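Local coordinates for phage-like element PBSX protein XkdH (Bacillus subtilis, PDB 3F3B), which is of unknown function but, as a phage-barrel family member encoded by the phage-like element PBSX, probably serves as a component of phage-like particles, at residues A[85-90]-A[94-99]; A[55-60]-A[65-70]; A[43-48]-A[78-83]. All blocks are in the same frame, centred on the assembly; numbering follows the deposited sequence.

Contact 1: A[85-90]-A[94-99]. With PO4 (phosphate ion), chain B; PO4 (phosphate ion), chain C.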
loop_
_atom_site.group_PDB
_atom_site.type_symbol
_atom_site.label_atom_id
_atom_site.label_comp_id
_atom_site.label_asym_id
_atom_site.label_seq_id
_atom_site.Cartn_x
_atom_site.Cartn_y
_atom_site.Cartn_z
ATOM N N ASN A 85 3.611 1.616 -4.778
ATOM C CA ASN A 85 2.568 2.624 -4.746
ATOM C C ASN A 85 1.226 1.927 -4.603
ATOM O O ASN A 85 0.171 2.549 -4.728
ATOM C CB ASN A 85 2.607 3.501 -5.995
ATOM C CG ASN A 85 3.852 4.354 -6.055
ATOM O OD1 ASN A 85 4.158 5.092 -5.120
ATOM N ND2 ASN A 85 4.586 4.255 -7.157
ATOM N N ASP A 86 1.272 0.624 -4.347
ATOM C CA ASP A 86 0.052 -0.136 -4.126
ATOM C C ASP A 86 -0.498 0.359 -2.805
ATOM O O ASP A 86 0.273 0.773 -1.934
ATOM C CB ASP A 86 0.338 -1.624 -3.931
ATOM C CG ASP A 86 0.283 -2.404 -5.204
ATOM O OD1 ASP A 86 -0.065 -1.809 -6.252
ATOM O OD2 ASP A 86 0.589 -3.616 -5.145
ATOM N N LYS A 87 -1.815 0.316 -2.648
ATOM C CA LYS A 87 -2.421 0.695 -1.379
ATOM C C LYS A 87 -2.920 -0.606 -0.766
ATOM O O LYS A 87 -3.664 -1.350 -1.408
ATOM C CB LYS A 87 -3.606 1.642 -1.569
ATOM C CG LYS A 87 -4.386 1.895 -0.269
ATOM C CD LYS A 87 -5.453 2.977 -0.415
ATOM C CE LYS A 87 -6.564 2.561 -1.369
ATOM N NZ LYS A 87 -7.593 3.621 -1.492
ATOM N N ILE A 88 -2.492 -0.908 0.451
ATOM C CA ILE A 88 -2.967 -2.122 1.087
ATOM C C ILE A 88 -3.765 -1.729 2.320
ATOM O O ILE A 88 -3.419 -0.778 3.025
ATOM C CB ILE A 88 -1.814 -3.077 1.502
ATOM C CG1 ILE A 88 -1.050 -2.498 2.696
ATOM C CG2 ILE A 88 -0.884 -3.319 0.315
ATOM C CD1 ILE A 88 -0.067 -3.472 3.324
ATOM N N ILE A 89 -4.852 -2.456 2.553
ATOM C CA ILE A 89 -5.718 -2.209 3.691
ATOM C C ILE A 89 -5.583 -3.383 4.655
ATOM O O ILE A 89 -5.920 -4.518 4.312
ATOM C CB ILE A 89 -7.193 -2.117 3.263
ATOM C CG1 ILE A 89 -7.366 -1.100 2.125
ATOM C CG2 ILE A 89 -8.052 -1.771 4.472
ATOM C CD1 ILE A 89 -7.241 0.343 2.532
ATOM N N TRP A 90 -5.071 -3.107 5.851
ATOM C CA TRP A 90 -4.910 -4.127 6.874
ATOM C C TRP A 90 -5.570 -3.603 8.136
ATOM O O TRP A 90 -5.185 -2.554 8.656
ATOM C CB TRP A 90 -3.433 -4.404 7.138
ATOM C CG TRP A 90 -3.203 -5.230 8.370
ATOM C CD1 TRP A 90 -3.573 -6.531 8.572
ATOM C CD2 TRP A 90 -2.584 -4.795 9.587
ATOM N NE1 TRP A 90 -3.221 -6.935 9.840
ATOM C CE2 TRP A 90 -2.615 -5.888 10.486
ATOM C CE3 TRP A 90 -2.007 -3.587 10.007
ATOM C CZ2 TRP A 90 -2.091 -5.809 11.783
ATOM C CZ3 TRP A 90 -1.485 -3.507 11.297
ATOM C CH2 TRP A 90 -1.532 -4.615 12.170
ATOM N N LYS A 94 -4.865 2.220 6.025
ATOM C CA LYS A 94 -4.238 2.332 4.717
ATOM C C LYS A 94 -2.709 2.361 4.789
ATOM O O LYS A 94 -2.121 2.997 5.665
ATOM C CB LYS A 94 -4.746 3.596 4.022
ATOM C CG LYS A 94 -6.254 3.584 3.776
ATOM C CD LYS A 94 -6.744 4.871 3.133
ATOM C CE LYS A 94 -8.223 4.763 2.773
ATOM N NZ LYS A 94 -8.755 5.992 2.107
ATOM N N TYR A 95 -2.072 1.664 3.857
ATOM C CA TYR A 95 -0.616 1.617 3.782
ATOM C C TYR A 95 -0.233 1.694 2.313
ATOM O O TYR A 95 -0.967 1.210 1.443
ATOM C CB TYR A 95 -0.084 0.310 4.380
ATOM C CG TYR A 95 -0.362 0.171 5.850
ATOM C CD1 TYR A 95 0.462 0.783 6.793
ATOM C CD2 TYR A 95 -1.487 -0.510 6.303
ATOM C CE1 TYR A 95 0.169 0.726 8.150
ATOM C CE2 TYR A 95 -1.794 -0.572 7.664
ATOM C CZ TYR A 95 -0.962 0.050 8.580
ATOM O OH TYR A 95 -1.272 0.018 9.923
ATOM N N ILE A 96 0.901 2.322 2.033
ATOM C CA ILE A 96 1.375 2.425 0.665
ATOM C C ILE A 96 2.716 1.723 0.582
ATOM O O ILE A 96 3.547 1.882 1.471
ATOM C CB ILE A 96 1.573 3.890 0.231
ATOM C CG1 ILE A 96 0.284 4.679 0.462
ATOM C CG2 ILE A 96 1.958 3.945 -1.251
ATOM C CD1 ILE A 96 -0.935 4.051 -0.205
ATOM N N LEU A 97 2.919 0.930 -0.467
ATOM C CA LEU A 97 4.195 0.246 -0.650
ATOM C C LEU A 97 5.165 1.298 -1.194
ATOM O O LEU A 97 4.972 1.823 -2.283
ATOM C CB LEU A 97 4.029 -0.924 -1.622
ATOM C CG LEU A 97 2.868 -1.850 -1.232
ATOM C CD1 LEU A 97 2.916 -3.111 -2.072
ATOM C CD2 LEU A 97 2.941 -2.205 0.253
ATOM N N LYS A 98 6.208 1.608 -0.430
ATOM C CA LYS A 98 7.144 2.651 -0.834
ATOM C C LYS A 98 8.416 2.202 -1.517
ATOM O O LYS A 98 8.499 2.182 -2.746
ATOM C CB LYS A 98 7.511 3.518 0.374
ATOM C CG LYS A 98 6.304 3.965 1.198
ATOM C CD LYS A 98 5.233 4.642 0.348
ATOM C CE LYS A 98 5.676 6.008 -0.160
ATOM N NZ LYS A 98 4.601 6.681 -0.944
ATOM N N LEU A 99 9.425 1.873 -0.721
ATOM C CA LEU A 99 10.699 1.444 -1.279
ATOM C C LEU A 99 10.475 0.300 -2.261
ATOM O O LEU A 99 9.396 -0.303 -2.283
ATOM C CB LEU A 99 11.651 1.013 -0.157
ATOM C CG LEU A 99 12.112 2.124 0.795
ATOM C CD1 LEU A 99 12.587 3.323 -0.029
ATOM C CD2 LEU A 99 10.977 2.539 1.719
HETATM P P PO4 B . -5.450 -9.791 10.590
HETATM O O1 PO4 B . -6.483 -8.789 10.968
HETATM O O2 PO4 B . -5.743 -11.086 11.257
HETATM O O3 PO4 B . -5.460 -9.978 9.119
HETATM O O4 PO4 B . -4.114 -9.310 11.019
HETATM P P PO4 C . -4.758 5.776 7.695
HETATM O O1 PO4 C . -4.857 6.649 6.497
HETATM O O2 PO4 C . -5.783 4.704 7.613
HETATM O O3 PO4 C . -3.404 5.164 7.752
HETATM O O4 PO4 C . -4.987 6.588 8.919
#
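Trp90 and Tyr95 bring their rings together at the benzo edge of the indole, where Tyr95 CE2 sits 3.8 Å from Trp90 CE3 near the indole plane and the Tyr95 hydroxyl lies at the same edge. The indole carbon CE3 approaches the phenol ring obliquely. Ile88 O lies at the edge of the phenol ring, near its plane. The pyrrole edge of Trp90 meets a phosphate, probably from the crystallisation liquor: NE1 donates to O4 of the chain B ion at 2.8 Å, almost straight (165°) and in the indole plane. With CG swung opposite the backbone N (chi1 168°), the indole reaches beyond the strand to both partners. Phe52 meets Trp90 edge-to-face, and the ring of Phe72 meets Tyr95.

On the same face as Tyr95, Ile88 CG1 packs against Tyr95 CB at 3.4 Å, while Ile88 CG2 and Leu97 CD2 meet at 4.0 Å. Leu97 CD1 reaches the CB of Asp86 at 3.5 Å. That aspartate is buried, but both carboxylate oxygens are used, OD1 by His15 and OD2 by Arg83 N. On the other face, Ile89 CD1 lies against Lys94 CG, the two side chains pointing the same way. Lys94 N donates to O2 of the chain C phosphate (3.1 Å).

Ile88 and Tyr95 form an antiparallel hydrogen-bonded pair (Ile88 N to Tyr95 O, 2.8 Å), continued by Leu97 N to Asp86 O and Asn85 N to Leu97 O. Strand 9-19 borders one side and strand 107-114 the other, so this is an antiparallel beta hairpin set inside a curled, barrel-like sheet.

Contact 2: A[55-60]-A[65-70]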
loop_
_atom_site.group_PDB
_atom_site.type_symbol
_atom_site.label_atom_id
_atom_site.label_comp_id
_atom_site.label_asym_id
_atom_site.label_seq_id
_atom_site.Cartn_x
_atom_site.Cartn_y
_atom_site.Cartn_z
ATOM N N LYS A 55 8.808 -4.096 12.138
ATOM C CA LYS A 55 7.666 -3.252 12.456
ATOM C C LYS A 55 8.088 -2.021 13.251
ATOM O O LYS A 55 8.955 -2.087 14.126
ATOM C CB LYS A 55 6.618 -4.050 13.222
ATOM C CG LYS A 55 6.180 -5.307 12.493
ATOM C CD LYS A 55 4.912 -5.892 13.087
ATOM C CE LYS A 55 5.075 -6.220 14.556
ATOM N NZ LYS A 55 3.834 -6.832 15.110
ATOM N N THR A 56 7.467 -0.898 12.921
ATOM C CA THR A 56 7.755 0.377 13.554
ATOM C C THR A 56 6.440 0.994 14.009
ATOM O O THR A 56 5.445 0.937 13.293
ATOM C CB THR A 56 8.461 1.330 12.545
ATOM O OG1 THR A 56 9.788 0.852 12.291
ATOM C CG2 THR A 56 8.524 2.757 13.073
ATOM N N GLN A 57 6.435 1.573 15.202
ATOM C CA GLN A 57 5.236 2.202 15.735
ATOM C C GLN A 57 5.520 3.682 15.893
ATOM O O GLN A 57 6.672 4.102 15.800
ATOM C CB GLN A 57 4.878 1.591 17.091
ATOM C CG GLN A 57 4.457 0.132 17.018
ATOM C CD GLN A 57 4.332 -0.523 18.387
ATOM O OE1 GLN A 57 5.335 -0.863 19.025
ATOM N NE2 GLN A 57 3.096 -0.697 18.846
ATOM N N GLN A 58 4.478 4.474 16.112
ATOM C CA GLN A 58 4.654 5.909 16.293
ATOM C C GLN A 58 3.487 6.475 17.090
ATOM O O GLN A 58 2.370 5.965 17.021
ATOM C CB GLN A 58 4.766 6.615 14.936
ATOM C CG GLN A 58 3.462 7.159 14.375
ATOM C CD GLN A 58 3.637 7.750 12.981
ATOM O OE1 GLN A 58 3.738 7.020 11.992
ATOM N NE2 GLN A 58 3.688 9.075 12.901
ATOM N N LEU A 59 3.752 7.517 17.867
ATOM C CA LEU A 59 2.704 8.127 18.670
ATOM C C LEU A 59 2.064 9.193 17.795
ATOM O O LEU A 59 2.749 10.094 17.316
ATOM C CB LEU A 59 3.301 8.758 19.929
ATOM C CG LEU A 59 2.320 9.102 21.052
ATOM C CD1 LEU A 59 1.720 7.821 21.607
ATOM C CD2 LEU A 59 3.040 9.864 22.154
ATOM N N ILE A 60 0.756 9.085 17.575
ATOM C CA ILE A 60 0.067 10.050 16.729
ATOM C C ILE A 60 -0.866 10.968 17.503
ATOM O O ILE A 60 -1.506 11.841 16.921
ATOM C CB ILE A 60 -0.740 9.343 15.612
ATOM C CG1 ILE A 60 -1.985 8.668 16.197
ATOM C CG2 ILE A 60 0.138 8.304 14.918
ATOM C CD1 ILE A 60 -2.876 8.007 15.150
ATOM N N ASP A 65 -2.859 9.076 24.892
ATOM C CA ASP A 65 -1.859 8.619 23.938
ATOM C C ASP A 65 -2.449 7.710 22.878
ATOM O O ASP A 65 -3.441 7.030 23.111
ATOM C CB ASP A 65 -0.747 7.867 24.661
ATOM C CG ASP A 65 0.210 8.787 25.367
ATOM O OD1 ASP A 65 1.108 8.276 26.067
ATOM O OD2 ASP A 65 0.066 10.020 25.218
ATOM N N GLN A 66 -1.820 7.696 21.712
ATOM C CA GLN A 66 -2.267 6.852 20.615
ATOM C C GLN A 66 -1.065 6.384 19.820
ATOM O O GLN A 66 -0.274 7.194 19.330
ATOM C CB GLN A 66 -3.212 7.614 19.687
ATOM C CG GLN A 66 -4.535 7.977 20.306
ATOM C CD GLN A 66 -5.688 7.647 19.388
ATOM O OE1 GLN A 66 -5.680 8.003 18.205
ATOM N NE2 GLN A 66 -6.697 6.970 19.928
ATOM N N THR A 67 -0.923 5.076 19.692
ATOM C CA THR A 67 0.193 4.536 18.951
ATOM C C THR A 67 -0.281 3.601 17.866
ATOM O O THR A 67 -1.115 2.734 18.104
ATOM C CB THR A 67 1.163 3.806 19.885
ATOM O OG1 THR A 67 1.822 4.774 20.716
ATOM C CG2 THR A 67 2.204 3.030 19.081
ATOM N N VAL A 68 0.253 3.798 16.666
ATOM C CA VAL A 68 -0.101 2.979 15.514
ATOM C C VAL A 68 1.179 2.486 14.842
ATOM O O VAL A 68 2.286 2.912 15.197
ATOM C CB VAL A 68 -0.893 3.794 14.477
ATOM C CG1 VAL A 68 -2.117 4.416 15.118
ATOM C CG2 VAL A 68 -0.001 4.874 13.883
ATOM N N TYR A 69 1.031 1.578 13.884
ATOM C CA TYR A 69 2.185 1.081 13.151
ATOM C C TYR A 69 2.510 2.126 12.093
ATOM O O TYR A 69 1.629 2.583 11.370
ATOM C CB TYR A 69 1.870 -0.262 12.496
ATOM C CG TYR A 69 1.833 -1.405 13.480
ATOM C CD1 TYR A 69 3.008 -2.035 13.887
ATOM C CD2 TYR A 69 0.629 -1.832 14.036
ATOM C CE1 TYR A 69 2.989 -3.063 14.824
ATOM C CE2 TYR A 69 0.596 -2.858 14.975
ATOM C CZ TYR A 69 1.778 -3.468 15.365
ATOM O OH TYR A 69 1.748 -4.475 16.298
ATOM N N HIS A 70 3.770 2.528 12.025
ATOM C CA HIS A 70 4.177 3.523 11.050
ATOM C C HIS A 70 4.572 2.836 9.752
ATOM O O HIS A 70 4.272 3.317 8.659
ATOM C CB HIS A 70 5.352 4.341 11.593
ATOM C CG HIS A 70 5.960 5.266 10.585
ATOM N ND1 HIS A 70 5.251 6.287 9.990
ATOM C CD2 HIS A 70 7.205 5.313 10.057
ATOM C CE1 HIS A 70 6.033 6.924 9.138
ATOM N NE2 HIS A 70 7.225 6.352 9.160
#
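Gln58 and His70 meet through their polar ends, Gln58 OE1 lying 2.6 Å from His70 ND1. The bond is weak because the N-H points well off the oxygen, and the amide and imidazole planes are turned 69° apart. An unusual first torsion of Gln58 (chi1 94°), followed by an extended chain, carries the amide across to the ring. Thr56 CG2 packs on His70 CB at 3.8 Å and lies near the edge of the imidazole.

The backbone between them is that of an antiparallel beta hairpin with a clear twist. Gln58 and Val68 form a hydrogen-bonded pair, Gln58 N to Val68 O at 2.8 Å with its return from Val68 N, and His70 N to Thr56 O and Ile60 N to Gln66 O continue the pattern to either side. This hairpin, strands 48-61 and 66-77, reaches out from the curled sheet, and Arg114 of strand 107-114 touches Gln58 and Val68.

On the face of Val68, Ile60 CG2 meets Val68 CG2 at 3.6 Å. Ile60 sets CG1 between backbone N and carbonyl carbon (chi1 73°), which lets CD1 lie near Val68 CG1. On the other face of the sheet, Leu59 crosses Thr67 at about a right angle, Leu59 CD1 3.2 Å from Thr67 OG1. Gln57 runs alongside Tyr69, amide and ring planes only moderately turned from each other. Lys55, bent at its third torsion, lays CD and CE beside Tyr69 CE1 and brings NZ within 3.4 Å of the phenolic OH of Tyr69, a weak hydrogen bond.

Contact 3: A[43-48]-A[78-83]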
loop_
_atom_site.group_PDB
_atom_site.type_symbol
_atom_site.label_atom_id
_atom_site.label_comp_id
_atom_site.label_asym_id
_atom_site.label_seq_id
_atom_site.Cartn_x
_atom_site.Cartn_y
_atom_site.Cartn_z
ATOM N N PRO A 43 -11.104 -3.444 -4.196
ATOM C CA PRO A 43 -9.790 -4.083 -4.179
ATOM C C PRO A 43 -9.497 -4.882 -5.440
ATOM O O PRO A 43 -10.385 -5.548 -5.985
ATOM C CB PRO A 43 -9.873 -4.979 -2.948
ATOM C CG PRO A 43 -10.817 -4.233 -2.056
ATOM C CD PRO A 43 -11.887 -3.827 -3.008
ATOM N N ASP A 44 -8.251 -4.813 -5.904
ATOM C CA ASP A 44 -7.852 -5.575 -7.080
ATOM C C ASP A 44 -7.594 -7.006 -6.609
ATOM O O ASP A 44 -7.917 -7.974 -7.294
ATOM C CB ASP A 44 -6.597 -4.970 -7.709
ATOM C CG ASP A 44 -6.877 -3.648 -8.407
ATOM O OD1 ASP A 44 -7.754 -3.627 -9.296
ATOM O OD2 ASP A 44 -6.231 -2.631 -8.079
ATOM N N GLU A 45 -7.016 -7.124 -5.421
ATOM C CA GLU A 45 -6.727 -8.419 -4.818
ATOM C C GLU A 45 -7.401 -8.391 -3.447
ATOM O O GLU A 45 -7.471 -7.348 -2.805
ATOM C CB GLU A 45 -5.216 -8.625 -4.692
ATOM C CG GLU A 45 -4.527 -8.968 -6.011
ATOM C CD GLU A 45 -3.010 -8.879 -5.925
ATOM O OE1 GLU A 45 -2.439 -7.819 -6.275
ATOM O OE2 GLU A 45 -2.385 -9.870 -5.494
ATOM N N GLN A 46 -7.896 -9.534 -2.995
ATOM C CA GLN A 46 -8.610 -9.567 -1.730
ATOM C C GLN A 46 -8.126 -10.622 -0.743
ATOM O O GLN A 46 -7.716 -11.718 -1.129
ATOM C CB GLN A 46 -10.094 -9.788 -2.030
ATOM C CG GLN A 46 -11.042 -8.924 -1.236
ATOM C CD GLN A 46 -12.369 -8.713 -1.944
ATOM O OE1 GLN A 46 -13.275 -8.091 -1.397
ATOM N NE2 GLN A 46 -12.486 -9.219 -3.170
ATOM N N ASP A 47 -8.187 -10.275 0.537
ATOM C CA ASP A 47 -7.794 -11.182 1.606
ATOM C C ASP A 47 -6.475 -11.901 1.299
ATOM O O ASP A 47 -6.370 -13.124 1.411
ATOM C CB ASP A 47 -8.933 -12.183 1.835
ATOM C CG ASP A 47 -8.712 -13.058 3.053
ATOM O OD1 ASP A 47 -8.303 -12.516 4.105
ATOM O OD2 ASP A 47 -8.957 -14.285 2.971
ATOM N N VAL A 48 -5.464 -11.128 0.915
ATOM C CA VAL A 48 -4.158 -11.683 0.581
ATOM C C VAL A 48 -3.345 -11.955 1.847
ATOM O O VAL A 48 -3.290 -11.113 2.749
ATOM C CB VAL A 48 -3.358 -10.712 -0.319
ATOM C CG1 VAL A 48 -2.047 -11.353 -0.743
ATOM C CG2 VAL A 48 -4.181 -10.337 -1.532
ATOM N N LEU A 78 4.815 -15.314 -3.569
ATOM C CA LEU A 78 5.343 -14.952 -4.877
ATOM C C LEU A 78 4.238 -14.847 -5.937
ATOM O O LEU A 78 4.336 -14.055 -6.876
ATOM C CB LEU A 78 6.395 -15.979 -5.312
ATOM C CG LEU A 78 7.544 -15.424 -6.155
ATOM C CD1 LEU A 78 8.305 -14.385 -5.346
ATOM C CD2 LEU A 78 8.471 -16.553 -6.559
ATOM N N SER A 79 3.185 -15.641 -5.777
ATOM C CA SER A 79 2.069 -15.636 -6.715
ATOM C C SER A 79 1.272 -14.334 -6.669
ATOM O O SER A 79 0.482 -14.050 -7.571
ATOM C CB SER A 79 1.131 -16.808 -6.418
ATOM O OG SER A 79 0.591 -16.688 -5.110
ATOM N N ALA A 80 1.471 -13.550 -5.618
ATOM C CA ALA A 80 0.759 -12.284 -5.473
ATOM C C ALA A 80 1.272 -11.191 -6.423
ATOM O O ALA A 80 2.462 -11.119 -6.713
ATOM C CB ALA A 80 0.857 -11.805 -4.028
ATOM N N ASP A 81 0.356 -10.345 -6.897
ATOM C CA ASP A 81 0.676 -9.232 -7.804
ATOM C C ASP A 81 0.998 -8.017 -6.934
ATOM O O ASP A 81 0.095 -7.317 -6.474
ATOM C CB ASP A 81 -0.533 -8.919 -8.693
ATOM C CG ASP A 81 -0.229 -7.898 -9.789
ATOM O OD1 ASP A 81 0.502 -6.913 -9.542
ATOM O OD2 ASP A 81 -0.748 -8.071 -10.912
ATOM N N ILE A 82 2.284 -7.775 -6.708
ATOM C CA ILE A 82 2.725 -6.661 -5.873
ATOM C C ILE A 82 3.362 -5.569 -6.718
ATOM O O ILE A 82 4.250 -5.840 -7.524
ATOM C CB ILE A 82 3.760 -7.132 -4.828
ATOM C CG1 ILE A 82 3.201 -8.318 -4.025
ATOM C CG2 ILE A 82 4.150 -5.976 -3.931
ATOM C CD1 ILE A 82 1.910 -8.040 -3.287
ATOM N N ARG A 83 2.906 -4.337 -6.527
ATOM C CA ARG A 83 3.425 -3.194 -7.273
ATOM C C ARG A 83 3.691 -2.045 -6.313
ATOM O O ARG A 83 2.970 -1.867 -5.344
ATOM C CB ARG A 83 2.407 -2.737 -8.319
ATOM C CG ARG A 83 1.924 -3.831 -9.239
ATOM C CD ARG A 83 0.794 -3.330 -10.124
ATOM N NE ARG A 83 0.090 -4.440 -10.754
ATOM C CZ ARG A 83 -0.980 -4.308 -11.529
ATOM N NH1 ARG A 83 -1.478 -3.105 -11.780
ATOM N NH2 ARG A 83 -1.566 -5.386 -12.039
#
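Glu45 does nearly all the reaching here, sending its carboxylate from the first segment to the backbone of Asp81. Asp44, just before it, and Glu45 both face Ile13 of strand 9-19, a classic beta bulge; the carboxylate of Asp44 takes the backbone N-H of His15. Glu45 points its side chain toward the loop 78-83. CG stands opposite the carbonyl carbon (chi1 -76°) and the rest of the chain is extended, which brings the carboxylate up to Asp81 N.

Glu45 OE2 accepts the N-H of Asp81 at 3.1 Å, on its syn side but with the donor clearly out of the carboxylate plane. The second oxygen, Glu45 OE1, lies 2.6 Å from Asp81 O and 3.3 Å from Asp81 CB. The Glu45 side chain crosses that of Asp81 at about a right angle, and the carboxylate planes are 59° apart. The Asp81 acid turns to Arg83, which grips it side-on with two nitrogens: Arg83 NE to Asp81 OD1 at 2.8 Å, and Arg83 NH2 to Asp81 OD2 at 3.0 Å. This salt bridge probably offsets the crowding of two acids, Glu45 OE1 and Asp81 OD1 being 4.5 Å apart.

At Asp47 the chain turns a corner in a left-handed conformation, with Asp12 and Arg10 bonding to its backbone. Val48 follows, buried, its CG1 in loose contact with Ala80 CB at 4.4 Å. Strand 45-46 thus lies along strand 9-19, strand 48-61 starts beyond the corner, and the loop between strands 66-77 and 87-90 is fastened to the bulge, with Phe76 touching Val48 and Ile82.

Contact 1 lies at the middle of the chain, about 1 Å from its centre, with contact 3 about 11 Å away and contact 2 about 16 Å away, centre to centre. Contacts 2 and 3 lie on opposite sides of the chain's centre, about 25 Å between their centres, and do not touch. Along the chain, contact 2 is nested within the loop that contact 3 closes, and contact 1 follows both. Tyr69 packs on Trp90, tying the outlying hairpin to the central one, while Leu97 rests on Ile82 and Arg83. Contacts 1 and 2 belong to one curled antiparallel sheet, and the central hairpin lies between the outlying hairpin and the loop 78-83 and touches both.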